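Side-chain contacts in beta-N-acetylglucosaminidase-like protein Glycoside hydrolase family 20 (Flavobacterium johnsoniae, PDB 6YHH), which probably removes N-acetylglucosamine units from the ends of chitin-derived oligosaccharides, acting as a family 20 beta-N-acetylhexosaminidase: residues 7-10 with 11-15; 201-204 with 205-209; 448-452 with 453-457; 496-499 with 500-503; 611-614 with 615-618. All blocks are in the same frame, centred on the assembly; numbering follows the deposited sequence.

Interaction 1 (7-10 with 11-15); sequences LNLM and PWPQN
Leu-9 packs against Trp-12 and Pro-13 across a cis-proline bend. Its CB sits in the crook of the bend, 3.8 Å from Trp-12 CE3 and also against Pro-13 CD. CG, turned anti to the carbonyl carbon (chi1 -51°), runs on along the six-membered part of the indole to within 4.0 Å of Trp-12 CZ3. The CD1 branch ends 3.7 Å from Pro-13 CD, the two side chains crossing at about a right angle. That same proline carbon lies over one face of the indole, offset toward the rim. At the indole edge, Leu-7 O lies in the ring plane, 3.5 Å from Trp-12 CZ3. The cis peptide between Met-10 and Pro-11 makes the fold-back, bringing Met-10 CA and Pro-11 CA to 3.0 Å. With an alanine in place of Pro-11, the peptide would probably prefer to be trans, swinging Trp-12 away from Leu-9. Met-10 packs on Leu-491 and Val-494 of helix 484-497, while Glu-473 takes the N-H of Trp-12 and Arg-490 bonds Leu-9 O. No hydrogen bond joins 7-10 to 11-15, so the bend relies on proline geometry, apolar contact and polar anchors supplied by other parts of the chain.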
# COMPACT_ATOMS: atom_id res chain seq x y z
N LEU A 7 -30.47 -4.48 -0.66
CA LEU A 7 -29.35 -4.66 -1.57
C LEU A 7 -28.44 -3.45 -1.52
O LEU A 7 -28.88 -2.30 -1.76
CB LEU A 7 -29.81 -4.93 -3.02
CG LEU A 7 -30.76 -6.19 -3.21
CD1 LEU A 7 -31.01 -6.33 -4.72
CD2 LEU A 7 -30.20 -7.46 -2.58
N ASN A 8 -27.14 -3.74 -1.38
CA ASN A 8 -26.15 -2.64 -1.39
C ASN A 8 -25.48 -2.43 -2.69
O ASN A 8 -24.27 -2.64 -2.86
CB ASN A 8 -25.21 -2.81 -0.21
CG ASN A 8 -25.97 -2.80 1.11
OD1 ASN A 8 -26.72 -1.87 1.36
ND2 ASN A 8 -25.77 -3.82 1.94
N LEU A 9 -26.28 -1.97 -3.67
CA LEU A 9 -25.81 -1.76 -5.04
C LEU A 9 -25.48 -0.31 -5.21
O LEU A 9 -26.28 0.56 -4.82
CB LEU A 9 -26.85 -2.14 -6.11
CG LEU A 9 -27.45 -3.53 -5.92
CD1 LEU A 9 -28.49 -3.87 -7.01
CD2 LEU A 9 -26.37 -4.61 -5.84
N MET A 10 -24.36 0.03 -5.86
CA MET A 10 -23.98 1.42 -6.04
C MET A 10 -22.97 1.44 -7.21
O MET A 10 -21.97 0.72 -7.15
CB MET A 10 -23.31 2.05 -4.83
CG MET A 10 -23.11 3.54 -4.99
SD MET A 10 -22.41 4.34 -3.51
CE MET A 10 -23.62 3.96 -2.24
N PRO A 11 -23.20 2.20 -8.29
CA PRO A 11 -24.46 2.95 -8.54
C PRO A 11 -25.72 2.05 -8.51
O PRO A 11 -25.67 0.92 -8.99
CB PRO A 11 -24.25 3.47 -9.95
CG PRO A 11 -22.76 3.53 -10.13
CD PRO A 11 -22.25 2.31 -9.43
N TRP A 12 -26.82 2.61 -7.99
CA TRP A 12 -28.11 1.90 -8.03
C TRP A 12 -28.50 1.68 -9.51
O TRP A 12 -28.49 2.67 -10.31
CB TRP A 12 -29.16 2.71 -7.33
CG TRP A 12 -30.40 1.89 -7.18
CD1 TRP A 12 -31.55 1.99 -7.94
CD2 TRP A 12 -30.57 0.75 -6.35
NE1 TRP A 12 -32.43 0.98 -7.61
CE2 TRP A 12 -31.87 0.22 -6.60
CE3 TRP A 12 -29.77 0.15 -5.34
CZ2 TRP A 12 -32.38 -0.90 -5.91
CZ3 TRP A 12 -30.28 -0.95 -4.65
CH2 TRP A 12 -31.58 -1.47 -4.94
N PRO A 13 -28.75 0.41 -9.90
CA PRO A 13 -29.01 0.15 -11.32
C PRO A 13 -30.35 0.73 -11.81
O PRO A 13 -31.27 1.02 -11.02
CB PRO A 13 -29.03 -1.34 -11.41
CG PRO A 13 -28.16 -1.82 -10.24
CD PRO A 13 -28.55 -0.84 -9.17
N GLN A 14 -30.43 0.92 -13.11
CA GLN A 14 -31.58 1.60 -13.76
C GLN A 14 -32.87 0.75 -13.54
O GLN A 14 -33.97 1.31 -13.40
CB GLN A 14 -31.36 1.84 -15.26
CG GLN A 14 -30.19 2.77 -15.66
CD GLN A 14 -30.39 4.22 -15.29
OE1 GLN A 14 -31.53 4.70 -15.01
NE2 GLN A 14 -29.25 4.95 -15.23
N ASN A 15 -32.72 -0.54 -13.50
CA ASN A 15 -33.86 -1.47 -13.29
C ASN A 15 -33.41 -2.59 -12.40
O ASN A 15 -32.39 -3.25 -12.70
CB ASN A 15 -34.34 -2.08 -14.61
CG ASN A 15 -34.73 -1.05 -15.64
OD1 ASN A 15 -33.94 -0.61 -16.49
ND2 ASN A 15 -35.92 -0.63 -15.53

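Interaction 2 (201-204 with 205-209); sequences LASD and GLYYT
Ser-203 carries its OG between the backbone N and the carbonyl carbon (chi1 76°), which turns the hydroxyl back over its own chain to meet the N-H of Gly-205. Tyr-207 adopts the same kind of first torsion (chi1 63°), and its CD1 comes obliquely to 3.9 Å from Ser-203 OG. The bond from Gly-205 N to Ser-203 OG is 2.9 Å long and clearly bent; it makes an ST turn. The hydroxyl is also hydrogen-bonded to Ile-199 O, one turn back in helix 197-202, so the serine ties the helix end to the loop. Superimposed on this is a type I' beta turn from Ser-203 to Leu-206, closed by Leu-206 N to Ser-203 O at 3.0 Å, with the donor well above the carbonyl plane. Asp-204 and Gly-205 both take positive phi values in it; at Gly-205 the backbone angles bring the CB position up against Asp-204 O, and glycine has no CB. Leu-206 CB rests 3.5 Å from Ser-203 O. The turn leads out of helix 197-202 in the catalytic domain toward helix 210-222, where Thr-209 is the N-cap. The Asp-204 carboxylate leaves the turn for a salt bridge between OD2 and Arg-275, and the side chain also packs on Phe-64 of the second subunit. Arg-189 hydrogen-bonds Leu-206 O and, weakly, Ser-203 O.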
# COMPACT_ATOMS: atom_id res chain seq x y z
N LEU A 201 15.01 19.78 -13.70
CA LEU A 201 14.85 21.04 -12.98
C LEU A 201 13.46 21.26 -12.40
O LEU A 201 13.31 22.13 -11.57
CB LEU A 201 15.18 22.22 -13.90
CG LEU A 201 16.63 22.24 -14.45
CD1 LEU A 201 16.78 23.44 -15.34
CD2 LEU A 201 17.65 22.22 -13.32
N ALA A 202 12.46 20.54 -12.89
CA ALA A 202 11.05 20.87 -12.54
C ALA A 202 10.29 19.70 -11.92
O ALA A 202 9.04 19.74 -11.93
CB ALA A 202 10.32 21.43 -13.78
N SER A 203 10.98 18.65 -11.48
CA SER A 203 10.29 17.45 -10.95
C SER A 203 10.70 16.97 -9.55
O SER A 203 10.02 16.12 -8.99
CB SER A 203 10.42 16.22 -11.86
OG SER A 203 11.71 15.64 -11.75
N ASP A 204 11.85 17.40 -9.04
CA ASP A 204 12.47 16.85 -7.80
C ASP A 204 12.71 15.35 -7.94
O ASP A 204 12.84 14.62 -6.96
CB ASP A 204 11.59 17.11 -6.55
CG ASP A 204 11.39 18.55 -6.24
OD1 ASP A 204 12.38 19.32 -6.20
OD2 ASP A 204 10.20 18.93 -6.00
N GLY A 205 12.82 14.88 -9.16
CA GLY A 205 12.97 13.42 -9.40
C GLY A 205 11.75 12.57 -9.30
O GLY A 205 11.88 11.35 -9.36
N LEU A 206 10.59 13.23 -9.19
CA LEU A 206 9.29 12.54 -8.96
C LEU A 206 8.49 12.70 -10.26
O LEU A 206 8.08 13.82 -10.61
CB LEU A 206 8.58 13.22 -7.79
CG LEU A 206 9.23 13.11 -6.44
CD1 LEU A 206 8.49 13.94 -5.42
CD2 LEU A 206 9.33 11.67 -6.02
N TYR A 207 8.31 11.59 -11.01
CA TYR A 207 7.68 11.62 -12.29
C TYR A 207 7.36 10.21 -12.76
O TYR A 207 7.90 9.24 -12.23
CB TYR A 207 8.52 12.37 -13.40
CG TYR A 207 9.87 11.70 -13.67
CD1 TYR A 207 10.97 11.99 -12.85
CD2 TYR A 207 10.03 10.83 -14.69
CE1 TYR A 207 12.19 11.36 -13.04
CE2 TYR A 207 11.26 10.20 -14.89
CZ TYR A 207 12.31 10.49 -14.10
OH TYR A 207 13.53 9.89 -14.34
N TYR A 208 6.45 10.14 -13.72
CA TYR A 208 6.13 8.88 -14.37
C TYR A 208 6.98 8.72 -15.62
O TYR A 208 7.11 9.66 -16.43
CB TYR A 208 4.73 8.83 -14.82
CG TYR A 208 3.73 9.15 -13.70
CD1 TYR A 208 3.45 8.22 -12.73
CD2 TYR A 208 3.07 10.37 -13.67
CE1 TYR A 208 2.55 8.55 -11.69
CE2 TYR A 208 2.15 10.67 -12.69
CZ TYR A 208 1.87 9.73 -11.74
OH TYR A 208 0.94 10.07 -10.74
N THR A 209 7.60 7.55 -15.75
CA THR A 209 8.33 7.29 -17.00
C THR A 209 7.34 7.10 -18.14
O THR A 209 6.19 6.80 -17.96
CB THR A 209 9.26 6.07 -16.93
OG1 THR A 209 8.48 4.85 -16.90
CG2 THR A 209 10.15 6.12 -15.76

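Interaction 3 (448-452 with 453-457); sequences ATMWT and ELATP
Met-450 and Ala-455 meet in the close-packed half of this bend, where Met-450 CE lies 3.6 Å from Ala-455 CB. A kink at chi2 (59°) turns the methionine out of an extended course and carries the methyl across to the alanine. Phe-460 and Val-464 of helix 460-464 pack on the same methionine. Between the two runs, Thr-452 heads a type I beta turn whose closing bond, Ala-455 N to Thr-452 O, is straight but weak at 3.3 Å. The threonine is held from outside as well: OG1 bonds Asp-152 O, and His-156 ND1 bonds its carbonyl.

The other half is looser and partly open to solvent. A water there accepts from Leu-454 N at 2.9 Å and donates to Trp-451 O, bridging two backbone groups that do not bond each other. A bend at chi2 (86°) folds the Glu-453 carboxylate back until OE1 is 3.4 Å from Trp-451 CB. Its OE2 has a long, weak ion pair with Arg-155 and a hydrogen bond to a bound Tris molecule. The Trp-451 ring meets His-181 edge-to-face. Strand 443-450 pairs with 146-152, closing the TIM barrel, and this loop leaves its end with Glu-453 about 7 Å from the predicted proton donor Glu-317, side chain to side chain, as expected for the rim of a glycosidase pocket.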
# COMPACT_ATOMS: atom_id res chain seq x y z
N ALA A 448 -15.11 14.09 -10.45
CA ALA A 448 -14.57 14.42 -9.09
C ALA A 448 -13.13 14.85 -9.30
O ALA A 448 -12.39 14.19 -10.08
CB ALA A 448 -14.64 13.22 -8.18
N THR A 449 -12.72 15.92 -8.63
CA THR A 449 -11.36 16.42 -8.78
C THR A 449 -10.57 16.31 -7.49
O THR A 449 -10.81 17.04 -6.54
CB THR A 449 -11.27 17.89 -9.23
OG1 THR A 449 -11.96 18.75 -8.27
CG2 THR A 449 -11.87 18.08 -10.60
N MET A 450 -9.61 15.40 -7.44
CA MET A 450 -8.72 15.26 -6.29
C MET A 450 -7.43 16.02 -6.44
O MET A 450 -6.39 15.48 -6.88
CB MET A 450 -8.40 13.82 -5.93
CG MET A 450 -7.70 13.73 -4.56
SD MET A 450 -8.68 14.41 -3.21
CE MET A 450 -7.35 14.76 -2.05
N TRP A 451 -7.51 17.31 -6.15
CA TRP A 451 -6.37 18.20 -5.99
C TRP A 451 -5.55 17.75 -4.76
O TRP A 451 -6.12 17.34 -3.75
CB TRP A 451 -6.78 19.62 -5.88
CG TRP A 451 -7.63 20.09 -7.00
CD1 TRP A 451 -8.99 20.21 -7.01
CD2 TRP A 451 -7.22 20.28 -8.35
NE1 TRP A 451 -9.44 20.56 -8.28
CE2 TRP A 451 -8.37 20.56 -9.12
CE3 TRP A 451 -6.00 20.23 -8.98
CZ2 TRP A 451 -8.30 20.92 -10.47
CZ3 TRP A 451 -5.92 20.58 -10.31
CH2 TRP A 451 -7.04 20.90 -11.05
N THR A 452 -4.21 17.78 -4.87
CA THR A 452 -3.36 17.14 -3.83
C THR A 452 -2.45 18.04 -3.03
O THR A 452 -1.52 17.52 -2.38
CB THR A 452 -2.61 15.95 -4.43
OG1 THR A 452 -1.76 16.37 -5.52
CG2 THR A 452 -3.51 14.86 -4.87
N GLU A 453 -2.80 19.32 -2.88
CA GLU A 453 -2.08 20.17 -1.94
C GLU A 453 -1.93 19.54 -0.58
O GLU A 453 -0.85 19.64 0.06
CB GLU A 453 -2.75 21.49 -1.73
CG GLU A 453 -2.77 22.44 -2.93
CD GLU A 453 -3.86 22.31 -3.92
OE1 GLU A 453 -4.50 21.22 -4.01
OE2 GLU A 453 -4.12 23.36 -4.59
N LEU A 454 -3.04 18.92 -0.08
CA LEU A 454 -3.11 18.43 1.25
C LEU A 454 -3.34 16.91 1.36
O LEU A 454 -3.95 16.45 2.33
CB LEU A 454 -4.21 19.17 2.04
CG LEU A 454 -4.11 20.71 2.04
CD1 LEU A 454 -5.33 21.41 2.73
CD2 LEU A 454 -2.75 21.20 2.63
N ALA A 455 -2.89 16.18 0.36
CA ALA A 455 -3.00 14.71 0.36
C ALA A 455 -1.72 14.10 -0.16
O ALA A 455 -1.36 14.27 -1.31
CB ALA A 455 -4.17 14.27 -0.44
N THR A 456 -1.13 13.27 0.67
CA THR A 456 0.07 12.49 0.29
C THR A 456 -0.39 11.20 -0.30
O THR A 456 -1.56 10.86 -0.24
CB THR A 456 0.87 12.18 1.55
OG1 THR A 456 -0.00 11.49 2.47
CG2 THR A 456 1.39 13.49 2.20
N PRO A 457 0.55 10.42 -0.83
CA PRO A 457 0.13 9.05 -1.25
C PRO A 457 -0.48 8.24 -0.14
O PRO A 457 -1.28 7.35 -0.41
CB PRO A 457 1.46 8.41 -1.67
CG PRO A 457 2.22 9.59 -2.13
CD PRO A 457 1.93 10.73 -1.24
O HOH W 1 -5.71 18.55 -1.27

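Interaction 4 (496-499 with 500-503); sequences FRLE and ELGL
Glu-500 folds back over the carbonyl of Arg-497, its CG only 3.2 Å from Arg-497 O. With CG set between the backbone N and the carbonyl carbon (chi1 76°), the extended chain runs back past the Arg-497 carbonyl, and the carboxylate comes up near the arginine. The two charged ends do not touch; a water between them accepts from Arg-497 NH1 at 2.9 Å, in the plane of the guanidinium, and donates to Glu-500 OE1. On another side, Leu-498 CD2 and Leu-501 CD1 pass obliquely at 4.1 Å, while Leu-503 CD2 comes to 3.6 Å from Leu-498 O.

Beneath these lie three successive i+3 backbone bonds, to Glu-500 N, Leu-501 N and Gly-502 N, each with its donor well above the carbonyl plane. Two further waters join Leu-503 O to Glu-499, one at its carbonyl and one at OE2.

Farther out, Arg-51 and Arg-55 of helix 40-56 form salt bridges with the two oxygens of Glu-500. A glutamine there would probably deprive Arg-51 and Arg-55 of the negative charge they pair with here and weaken the tie to helix 40-56. Glu-499 OE1 pairs with Arg-514 of the second subunit, and Arg-497 NH1 bonds Asn-515 of that subunit. The arrangement is a helix tightening into 3-10 turns before Gly-502, whose positive phi (92°) lets the chain turn away, here at a subunit interface.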
# COMPACT_ATOMS: atom_id res chain seq x y z
N PHE A 496 -16.19 -0.63 2.36
CA PHE A 496 -15.51 -1.81 2.87
C PHE A 496 -14.95 -2.68 1.77
O PHE A 496 -13.75 -3.03 1.79
CB PHE A 496 -16.49 -2.53 3.74
CG PHE A 496 -16.33 -4.02 3.87
CD1 PHE A 496 -15.18 -4.57 4.34
CD2 PHE A 496 -17.43 -4.84 3.71
CE1 PHE A 496 -15.05 -5.92 4.47
CE2 PHE A 496 -17.36 -6.24 3.88
CZ PHE A 496 -16.15 -6.78 4.31
N ARG A 497 -15.76 -3.00 0.76
CA ARG A 497 -15.30 -3.92 -0.29
C ARG A 497 -14.22 -3.35 -1.19
O ARG A 497 -13.47 -4.08 -1.82
CB ARG A 497 -16.48 -4.51 -1.04
CG ARG A 497 -17.30 -5.47 -0.18
CD ARG A 497 -16.50 -6.68 0.35
NE ARG A 497 -17.42 -7.67 0.98
CZ ARG A 497 -16.99 -8.73 1.63
NH1 ARG A 497 -15.67 -8.97 1.73
NH2 ARG A 497 -17.84 -9.55 2.25
N LEU A 498 -14.09 -2.00 -1.24
CA LEU A 498 -12.99 -1.43 -1.98
C LEU A 498 -11.63 -1.83 -1.37
O LEU A 498 -10.61 -1.78 -2.10
CB LEU A 498 -13.11 0.11 -2.09
CG LEU A 498 -14.25 0.71 -2.86
CD1 LEU A 498 -14.30 2.21 -2.63
CD2 LEU A 498 -14.05 0.43 -4.35
N GLU A 499 -11.61 -2.25 -0.11
CA GLU A 499 -10.32 -2.58 0.50
C GLU A 499 -9.63 -3.73 -0.16
O GLU A 499 -8.40 -3.84 -0.14
CB GLU A 499 -10.45 -2.89 1.98
CG GLU A 499 -10.80 -1.70 2.88
CD GLU A 499 -10.59 -2.00 4.32
OE1 GLU A 499 -11.21 -2.93 4.82
OE2 GLU A 499 -9.66 -1.35 4.87
N GLU A 500 -10.40 -4.62 -0.80
CA GLU A 500 -9.78 -5.72 -1.50
C GLU A 500 -8.96 -5.30 -2.70
O GLU A 500 -8.18 -6.09 -3.18
CB GLU A 500 -10.81 -6.79 -1.91
CG GLU A 500 -11.65 -6.36 -3.11
CD GLU A 500 -12.93 -7.16 -3.34
OE1 GLU A 500 -13.33 -7.95 -2.45
OE2 GLU A 500 -13.53 -6.91 -4.42
N LEU A 501 -9.16 -4.08 -3.16
CA LEU A 501 -8.43 -3.56 -4.29
C LEU A 501 -7.20 -2.73 -3.81
O LEU A 501 -6.50 -2.12 -4.61
CB LEU A 501 -9.37 -2.62 -5.08
CG LEU A 501 -10.64 -3.31 -5.57
CD1 LEU A 501 -11.60 -2.30 -6.22
CD2 LEU A 501 -10.36 -4.50 -6.45
N GLY A 502 -6.91 -2.77 -2.52
CA GLY A 502 -5.75 -2.08 -1.95
C GLY A 502 -6.03 -0.68 -1.46
O GLY A 502 -5.13 0.00 -0.95
N LEU A 503 -7.26 -0.21 -1.60
CA LEU A 503 -7.54 1.17 -1.18
C LEU A 503 -7.30 1.35 0.30
O LEU A 503 -7.60 0.48 1.13
CB LEU A 503 -9.02 1.60 -1.56
CG LEU A 503 -9.25 2.08 -3.01
CD1 LEU A 503 -8.32 3.04 -3.64
CD2 LEU A 503 -9.01 0.87 -3.92
O HOH W 2 -13.38 -7.91 0.35
O HOH W 3 -6.75 -2.21 1.36
O HOH W 4 -8.41 0.70 3.79

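Interaction 5 (611-614 with 615-618); sequences PLVQ and PILP
Val-613 O is gripped by two backbone N-H groups, Ile-616 N at 3.0 Å and, weakly, Leu-617 N at 3.3 Å. This is the helical lead-in to helix 617-634, in a proline-rich link after helix 583-607. Leu-617 N divides itself, for it also bonds Gln-614 O at 3.2 Å, with the N-H well out of that carbonyl's plane. Pro-615 has no N-H to offer, and its CD instead abuts the carbonyls behind it, 3.4 Å from Leu-612 O.

On the side chains, Val-613 sets CG1 anti to the backbone N (chi1 172°), and this branch meets Leu-617 CD2 at 3.8 Å. Leu-617 lies between two neighbours: the other branch, CD1, comes to 3.6 Å from Gln-614 OE1, an apolar methyl against the oxygen of the amide. Gln-614 reaches it by bending at chi2 (-66°), and the amide nitrogen, NE2, hydrogen-bonds Ser-128 O of the second subunit. Thus one glutamine packs on the helix start and also links the subunits. Behind the leucine stand Leu-603 and Ser-607 of helix 583-607, the latter also touching Val-613, while Ile-516 of helix 507-517 meets the valine as well. Ile-616 also leans on the Val-613 carbonyl, its CG1 3.2 Å from Val-613 O.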
# COMPACT_ATOMS: atom_id res chain seq x y z
N PRO A 611 3.38 13.42 22.54
CA PRO A 611 3.25 14.80 22.26
C PRO A 611 2.22 15.13 21.18
O PRO A 611 1.69 16.26 21.19
CB PRO A 611 4.70 15.24 21.87
CG PRO A 611 5.58 14.26 22.59
CD PRO A 611 4.78 12.95 22.50
N LEU A 612 2.05 14.23 20.18
CA LEU A 612 1.14 14.56 19.09
C LEU A 612 -0.34 14.49 19.52
O LEU A 612 -1.22 14.82 18.74
CB LEU A 612 1.38 13.67 17.88
CG LEU A 612 2.79 13.76 17.27
CD1 LEU A 612 2.85 12.83 16.10
CD2 LEU A 612 3.16 15.11 16.92
N VAL A 613 -0.63 14.07 20.75
CA VAL A 613 -1.98 14.16 21.31
C VAL A 613 -2.26 15.56 21.89
O VAL A 613 -3.39 16.01 21.97
CB VAL A 613 -2.18 13.01 22.33
CG1 VAL A 613 -3.51 13.19 23.07
CG2 VAL A 613 -2.18 11.63 21.64
N GLN A 614 -1.21 16.30 22.22
CA GLN A 614 -1.38 17.61 22.83
C GLN A 614 -2.26 18.57 22.03
O GLN A 614 -3.09 19.27 22.58
CB GLN A 614 -0.02 18.27 23.12
CG GLN A 614 0.83 17.54 24.17
CD GLN A 614 0.24 17.56 25.61
OE1 GLN A 614 -0.43 18.51 26.00
NE2 GLN A 614 0.57 16.57 26.40
N PRO A 615 -2.11 18.58 20.70
CA PRO A 615 -2.98 19.54 19.96
C PRO A 615 -4.47 19.23 20.02
O PRO A 615 -5.26 20.13 19.78
CB PRO A 615 -2.48 19.46 18.53
CG PRO A 615 -1.09 18.89 18.63
CD PRO A 615 -1.05 18.00 19.85
N ILE A 616 -4.85 18.00 20.33
CA ILE A 616 -6.24 17.71 20.36
C ILE A 616 -6.83 17.82 21.74
O ILE A 616 -8.04 17.92 21.87
CB ILE A 616 -6.67 16.39 19.75
CG1 ILE A 616 -6.06 15.25 20.42
CG2 ILE A 616 -6.33 16.42 18.26
CD1 ILE A 616 -6.58 13.91 19.90
N LEU A 617 -5.98 17.83 22.76
CA LEU A 617 -6.52 17.88 24.15
C LEU A 617 -7.47 19.05 24.39
O LEU A 617 -8.47 18.91 25.10
CB LEU A 617 -5.36 17.87 25.19
CG LEU A 617 -4.57 16.55 25.30
CD1 LEU A 617 -3.57 16.71 26.40
CD2 LEU A 617 -5.45 15.30 25.49
N PRO A 618 -7.18 20.26 23.87
CA PRO A 618 -8.10 21.35 24.19
C PRO A 618 -9.50 21.10 23.63
O PRO A 618 -10.53 21.46 24.25
CB PRO A 618 -7.47 22.57 23.50
CG PRO A 618 -5.98 22.20 23.49
CD PRO A 618 -5.96 20.74 23.18

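How the interactions relate
The five contacts follow one another along the chain, and none touches another. Interaction 3 is the one beside the predicted active site: the side chain of Glu-453 lies about 7 Å from that of Glu-317 and about 3 Å from the bound Tris molecule. Interaction 2 belongs to the same catalytic domain, its nearest atoms about 8 Å from interaction 3. Interaction 4 also comes within about 8 Å of interaction 3, and equally near interaction 1, measured between nearest atoms; helix 484-497, which runs into interaction 4, packs on Met-10 of interaction 1. Interaction 5 lies far from interaction 1, about 42 Å between centres, and about 25 Å from interaction 3. Interactions 2, 4 and 5 all touch the second subunit.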